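TRAP dicarboxylate transporter-DctP subunit (Marinobacter aquaeolei, PDB 4PFI) probably binds a solute in the periplasm, possibly a dicarboxylate, and delivers it to a TRAP-type membrane transporter. Local coordinates at residues 225-239 against 289-303. Numbering follows the deposited sequence.
With NA (sodium ion), chain B.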
loop_
_atom_site.group_PDB
_atom_site.type_symbol
_atom_site.label_atom_id
_atom_site.label_comp_id
_atom_site.label_asym_id
_atom_site.label_seq_id
_atom_site.Cartn_x
_atom_site.Cartn_y
_atom_site.Cartn_z
ATOM N N ILE A 225 12.382 1.231 -1.204
ATOM C CA ILE A 225 13.523 1.121 -2.106
ATOM C C ILE A 225 14.848 1.449 -1.378
ATOM O O ILE A 225 15.836 0.718 -1.501
ATOM C CB ILE A 225 13.336 2.057 -3.309
ATOM C CG1 ILE A 225 12.191 1.524 -4.186
ATOM C CG2 ILE A 225 14.623 2.184 -4.114
ATOM C CD1 ILE A 225 11.686 2.526 -5.220
ATOM N N GLU A 226 14.867 2.555 -0.639
ATOM C CA GLU A 226 16.051 2.942 0.116
ATOM C C GLU A 226 16.373 1.880 1.176
ATOM O O GLU A 226 17.518 1.471 1.326
ATOM C CB GLU A 226 15.880 4.332 0.764
ATOM C CG GLU A 226 17.156 4.905 1.380
ATOM C CD GLU A 226 17.539 4.249 2.707
ATOM O OE1 GLU A 226 16.631 3.843 3.475
ATOM O OE2 GLU A 226 18.760 4.124 2.999
ATOM N N GLU A 227 15.365 1.462 1.933
ATOM C CA GLU A 227 15.553 0.490 3.010
ATOM C C GLU A 227 16.172 -0.843 2.513
ATOM O O GLU A 227 17.042 -1.411 3.183
ATOM C CB GLU A 227 14.222 0.190 3.692
ATOM C CG GLU A 227 14.365 -0.633 4.947
ATOM C CD GLU A 227 15.261 0.054 5.988
ATOM O OE1 GLU A 227 15.123 1.289 6.206
ATOM O OE2 GLU A 227 16.121 -0.644 6.576
HETATM N N MSE A 228 15.724 -1.339 1.352
HETATM C CA MSE A 228 16.205 -2.601 0.793
HETATM C C MSE A 228 17.459 -2.396 -0.023
HETATM O O MSE A 228 18.049 -3.350 -0.495
HETATM C CB MSE A 228 15.162 -3.195 -0.170
HETATM C CG MSE A 228 13.721 -3.062 0.266
HETATM SE SE MSE A 228 12.968 -4.742 0.691
HETATM C CE MSE A 228 14.177 -4.949 2.228
ATOM N N GLY A 229 17.803 -1.149 -0.283
ATOM C CA GLY A 229 19.014 -0.861 -1.011
ATOM C C GLY A 229 18.946 -1.082 -2.523
ATOM O O GLY A 229 19.978 -1.184 -3.159
ATOM N N PHE A 230 17.762 -1.119 -3.109
ATOM C CA PHE A 230 17.647 -1.368 -4.564
ATOM C C PHE A 230 18.272 -0.257 -5.407
ATOM O O PHE A 230 18.585 -0.442 -6.584
ATOM C CB PHE A 230 16.180 -1.539 -4.982
ATOM C CG PHE A 230 15.475 -2.671 -4.295
ATOM C CD1 PHE A 230 16.177 -3.740 -3.784
ATOM C CD2 PHE A 230 14.100 -2.667 -4.188
ATOM C CE1 PHE A 230 15.524 -4.771 -3.170
ATOM C CE2 PHE A 230 13.435 -3.686 -3.569
ATOM C CZ PHE A 230 14.138 -4.751 -3.060
ATOM N N HIS A 231 18.443 0.911 -4.803
ATOM C CA HIS A 231 19.001 2.013 -5.552
ATOM C C HIS A 231 20.487 1.760 -5.844
ATOM O O HIS A 231 21.041 2.395 -6.731
ATOM C CB HIS A 231 18.798 3.345 -4.827
ATOM C CG HIS A 231 19.448 3.406 -3.479
ATOM N ND1 HIS A 231 19.015 2.668 -2.411
ATOM C CD2 HIS A 231 20.499 4.144 -3.045
ATOM C CE1 HIS A 231 19.785 2.928 -1.356
ATOM N NE2 HIS A 231 20.686 3.816 -1.718
ATOM N N GLU A 232 21.123 0.847 -5.112
ATOM C CA GLU A 232 22.539 0.490 -5.345
ATOM C C GLU A 232 22.729 -0.376 -6.601
ATOM O O GLU A 232 23.813 -0.456 -7.124
ATOM C CB GLU A 232 23.122 -0.281 -4.139
ATOM C CG GLU A 232 23.108 0.497 -2.840
ATOM C CD GLU A 232 23.620 -0.269 -1.601
ATOM O OE1 GLU A 232 23.988 -1.478 -1.668
ATOM O OE2 GLU A 232 23.624 0.354 -0.522
ATOM N N VAL A 233 21.657 -1.011 -7.066
ATOM C CA VAL A 233 21.734 -1.992 -8.121
ATOM C C VAL A 233 20.751 -1.608 -9.239
ATOM O O VAL A 233 20.353 -2.436 -10.065
ATOM C CB VAL A 233 21.513 -3.448 -7.555
ATOM C CG1 VAL A 233 22.687 -3.856 -6.658
ATOM C CG2 VAL A 233 20.182 -3.562 -6.793
ATOM N N GLN A 234 20.383 -0.330 -9.261
ATOM C CA GLN A 234 19.536 0.220 -10.302
ATOM C C GLN A 234 20.136 1.571 -10.767
ATOM O O GLN A 234 20.974 2.159 -10.082
ATOM C CB GLN A 234 18.080 0.379 -9.819
ATOM C CG GLN A 234 17.341 -0.892 -9.355
ATOM C CD GLN A 234 16.767 -1.705 -10.516
ATOM O OE1 GLN A 234 15.537 -1.764 -10.726
ATOM N NE2 GLN A 234 17.647 -2.360 -11.267
ATOM N N ASN A 235 19.735 2.039 -11.933
ATOM C CA ASN A 235 20.272 3.274 -12.522
ATOM C C ASN A 235 19.211 4.353 -12.714
ATOM O O ASN A 235 19.529 5.544 -12.762
ATOM C CB ASN A 235 20.935 2.970 -13.875
ATOM C CG ASN A 235 22.344 2.341 -13.726
ATOM O OD1 ASN A 235 23.012 2.468 -12.698
ATOM N ND2 ASN A 235 22.791 1.696 -14.780
ATOM N N VAL A 236 17.946 3.960 -12.805
ATOM C CA VAL A 236 16.934 4.934 -13.095
ATOM C C VAL A 236 15.701 4.745 -12.217
ATOM O O VAL A 236 15.095 3.683 -12.196
ATOM C CB VAL A 236 16.510 4.902 -14.593
ATOM C CG1 VAL A 236 15.471 5.970 -14.853
ATOM C CG2 VAL A 236 17.710 5.063 -15.515
ATOM N N LEU A 237 15.347 5.800 -11.498
ATOM C CA LEU A 237 14.106 5.857 -10.735
ATOM C C LEU A 237 13.041 6.599 -11.557
ATOM O O LEU A 237 13.191 7.802 -11.793
ATOM C CB LEU A 237 14.380 6.618 -9.444
ATOM C CG LEU A 237 13.434 6.311 -8.297
ATOM C CD1 LEU A 237 14.202 5.443 -7.353
ATOM C CD2 LEU A 237 12.979 7.567 -7.609
ATOM N N THR A 238 12.011 5.908 -12.049
ATOM C CA THR A 238 10.978 6.589 -12.850
ATOM C C THR A 238 9.706 6.825 -12.009
ATOM O O THR A 238 9.140 5.899 -11.454
ATOM C CB THR A 238 10.574 5.794 -14.154
ATOM O OG1 THR A 238 11.700 5.640 -15.025
ATOM C CG2 THR A 238 9.496 6.504 -14.919
HETATM N N MSE A 239 9.252 8.067 -11.947
HETATM C CA MSE A 239 8.092 8.411 -11.152
HETATM C C MSE A 239 6.933 8.670 -12.117
HETATM O O MSE A 239 6.856 9.715 -12.765
HETATM C CB MSE A 239 8.437 9.602 -10.257
HETATM C CG MSE A 239 9.893 9.426 -9.624
HETATM SE SE MSE A 239 10.204 10.669 -8.181
HETATM C CE MSE A 239 10.193 9.446 -6.658
ATOM N N ARG A 289 13.887 9.999 2.213
ATOM C CA ARG A 289 14.521 8.797 1.729
ATOM C C ARG A 289 15.016 9.017 0.309
ATOM O O ARG A 289 16.076 8.513 -0.070
ATOM C CB ARG A 289 13.557 7.655 1.795
ATOM C CG ARG A 289 13.267 7.266 3.226
ATOM C CD ARG A 289 14.492 6.709 3.874
ATOM N NE ARG A 289 14.121 5.575 4.702
ATOM C CZ ARG A 289 13.993 5.616 6.010
ATOM N NH1 ARG A 289 14.227 6.737 6.669
ATOM N NH2 ARG A 289 13.643 4.527 6.671
ATOM N N LEU A 290 14.289 9.817 -0.469
ATOM C CA LEU A 290 14.766 10.151 -1.802
ATOM C C LEU A 290 16.113 10.904 -1.742
ATOM O O LEU A 290 17.016 10.605 -2.517
ATOM C CB LEU A 290 13.720 10.931 -2.590
ATOM C CG LEU A 290 14.126 11.301 -4.025
ATOM C CD1 LEU A 290 14.655 10.118 -4.855
ATOM C CD2 LEU A 290 12.893 11.905 -4.698
ATOM N N GLU A 291 16.273 11.850 -0.815
ATOM C CA GLU A 291 17.570 12.539 -0.674
ATOM C C GLU A 291 18.672 11.537 -0.283
ATOM O O GLU A 291 19.787 11.593 -0.795
ATOM C CB GLU A 291 17.488 13.668 0.364
ATOM N N THR A 292 18.360 10.616 0.621
ATOM C CA THR A 292 19.317 9.579 1.006
ATOM C C THR A 292 19.746 8.739 -0.206
ATOM O O THR A 292 20.926 8.490 -0.408
ATOM C CB THR A 292 18.724 8.684 2.102
ATOM O OG1 THR A 292 18.457 9.496 3.254
ATOM C CG2 THR A 292 19.668 7.541 2.457
ATOM N N ILE A 293 18.781 8.310 -1.010
ATOM C CA ILE A 293 19.070 7.595 -2.246
ATOM C C ILE A 293 20.041 8.369 -3.161
ATOM O O ILE A 293 20.967 7.793 -3.691
ATOM C CB ILE A 293 17.760 7.281 -3.017
ATOM C CG1 ILE A 293 17.092 6.044 -2.446
ATOM C CG2 ILE A 293 18.024 7.018 -4.473
ATOM C CD1 ILE A 293 15.609 5.872 -2.843
ATOM N N LEU A 294 19.811 9.669 -3.358
ATOM C CA LEU A 294 20.626 10.439 -4.276
ATOM C C LEU A 294 22.064 10.574 -3.791
ATOM O O LEU A 294 22.971 10.644 -4.611
ATOM C CB LEU A 294 19.999 11.801 -4.550
ATOM C CG LEU A 294 18.725 11.665 -5.403
ATOM C CD1 LEU A 294 18.073 13.000 -5.564
ATOM C CD2 LEU A 294 19.014 11.049 -6.775
ATOM N N GLU A 295 22.276 10.584 -2.474
ATOM C CA GLU A 295 23.630 10.562 -1.900
ATOM C C GLU A 295 24.451 9.333 -2.340
ATOM O O GLU A 295 25.674 9.368 -2.348
ATOM C CB GLU A 295 23.566 10.592 -0.367
ATOM C CG GLU A 295 22.983 11.900 0.189
ATOM C CD GLU A 295 22.453 11.788 1.639
ATOM O OE1 GLU A 295 22.776 10.790 2.342
ATOM O OE2 GLU A 295 21.693 12.694 2.079
ATOM N N GLN A 296 23.786 8.228 -2.672
ATOM C CA GLN A 296 24.504 7.035 -3.084
ATOM C C GLN A 296 25.220 7.304 -4.426
ATOM O O GLN A 296 26.316 6.794 -4.670
ATOM C CB GLN A 296 23.530 5.854 -3.220
ATOM C CG GLN A 296 24.046 4.654 -4.008
ATOM C CD GLN A 296 25.027 3.775 -3.230
ATOM O OE1 GLN A 296 25.119 3.871 -2.011
ATOM N NE2 GLN A 296 25.756 2.903 -3.940
ATOM N N GLY A 297 24.589 8.104 -5.283
ATOM C CA GLY A 297 25.076 8.308 -6.629
ATOM C C GLY A 297 24.744 7.181 -7.606
ATOM O O GLY A 297 24.442 6.038 -7.215
ATOM N N GLY A 298 24.803 7.513 -8.893
ATOM C CA GLY A 298 24.641 6.539 -9.952
ATOM C C GLY A 298 23.183 6.261 -10.241
ATOM O O GLY A 298 22.832 5.291 -10.905
ATOM N N ILE A 299 22.324 7.125 -9.754
ATOM C CA ILE A 299 20.917 6.926 -9.957
ATOM C C ILE A 299 20.224 8.209 -10.433
ATOM O O ILE A 299 20.359 9.277 -9.864
ATOM C CB ILE A 299 20.238 6.324 -8.708
ATOM C CG1 ILE A 299 19.526 5.033 -9.130
ATOM C CG2 ILE A 299 19.244 7.262 -8.159
ATOM C CD1 ILE A 299 18.562 4.472 -8.121
ATOM N N ARG A 300 19.493 8.039 -11.517
ATOM C CA ARG A 300 18.871 9.093 -12.273
ATOM C C ARG A 300 17.375 9.159 -11.876
ATOM O O ARG A 300 16.762 8.136 -11.580
ATOM C CB ARG A 300 19.066 8.676 -13.735
ATOM C CG ARG A 300 18.666 9.600 -14.767
ATOM C CD ARG A 300 19.325 9.213 -16.133
ATOM N NE ARG A 300 19.420 10.459 -16.887
ATOM C CZ ARG A 300 20.528 11.145 -17.101
ATOM N NH1 ARG A 300 21.723 10.696 -16.697
ATOM N NH2 ARG A 300 20.435 12.290 -17.768
ATOM N N VAL A 301 16.807 10.359 -11.810
ATOM C CA VAL A 301 15.408 10.503 -11.466
ATOM C C VAL A 301 14.647 11.015 -12.681
ATOM O O VAL A 301 15.049 11.987 -13.307
ATOM C CB VAL A 301 15.209 11.472 -10.296
ATOM C CG1 VAL A 301 13.730 11.773 -10.116
ATOM C CG2 VAL A 301 15.792 10.868 -9.035
ATOM N N VAL A 302 13.523 10.380 -12.994
ATOM C CA VAL A 302 12.769 10.770 -14.174
ATOM C C VAL A 302 11.316 10.951 -13.763
ATOM O O VAL A 302 10.725 10.008 -13.281
ATOM C CB VAL A 302 12.866 9.671 -15.271
ATOM C CG1 VAL A 302 11.923 10.001 -16.427
ATOM C CG2 VAL A 302 14.320 9.508 -15.762
ATOM N N ARG A 303 10.757 12.151 -13.889
ATOM C CA ARG A 303 9.309 12.332 -13.680
ATOM C C ARG A 303 8.643 12.370 -15.036
ATOM O O ARG A 303 8.983 13.200 -15.853
ATOM C CB ARG A 303 8.972 13.611 -12.905
ATOM C CG ARG A 303 9.981 13.864 -11.790
ATOM C CD ARG A 303 9.356 14.292 -10.473
ATOM N NE ARG A 303 10.361 14.260 -9.404
ATOM C CZ ARG A 303 10.111 13.881 -8.153
ATOM N NH1 ARG A 303 11.086 13.869 -7.249
ATOM N NH2 ARG A 303 8.863 13.507 -7.807
HETATM NA NA NA B . 23.248 2.960 -10.434
HETATM O O HOH W 1 23.234 3.403 -7.975
HETATM O O HOH W 2 22.219 6.142 0.241
HETATM O O HOH W 3 23.343 3.082 0.055
HETATM O O HOH W 4 25.675 2.455 -6.996
HETATM O O HOH W 5 26.223 2.021 -0.416
HETATM O O HOH W 6 24.066 0.527 -10.272
#
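His231 sets its CG between its own backbone N and carbonyl carbon (chi1 61°), which turns the imidazole onto helix 263-296, while the Glu226 chain leaves with CG opposite the backbone N and bends at chi2 (-75°), which sets its carboxylate beside Arg289. Ile293 CG1 lies over one face of the His231 ring in a CH-pi contact, 3.9 Å from the ring centroid, and Gln296 CB meets the ring edge near its plane at CD2. At the root of the ring, Ile299 CD1 packs against His231 CB at 3.5 Å. Glu226 reaches Arg289 by charge alone: OE1 sits 3.3 Å from NE but well out of the guanidinium plane, with the two planar groups turned 78° apart. Glu227 OE1 adds a longer bridge to Arg289 NH2, so two carboxylates share one arginine. Nearer the backbone, Glu226 CB rests on Ile293 and CG on the Thr292 methyl; with an alanine in place of Glu226, Arg289 would probably keep only the longer Glu227 bridge of this network, and a gap would open beside the Thr292 methyl. Past the helices, strands 236-239 and 300-303 are joined by nearly straight backbone bonds such as Leu237 N to Arg300 O (2.7 Å) and Met239 N to Val302 O. On one face Val236 CG1 meets Val302 CG2; on the other, the selenium of Met239, a selenomethionine, lies over a face of the Arg303 guanidinium, SE to NH2 3.2 Å. A sodium ion is held by Gln234 O, Asn235 OD1 (2.3 Å) and Gly298 O with two waters, one of which also links His231 O to Gly297 O. The two strands pair in parallel within the mixed sheet of a TRAP solute-binding protein, and the turns leading into them supply the sodium site's protein ligands.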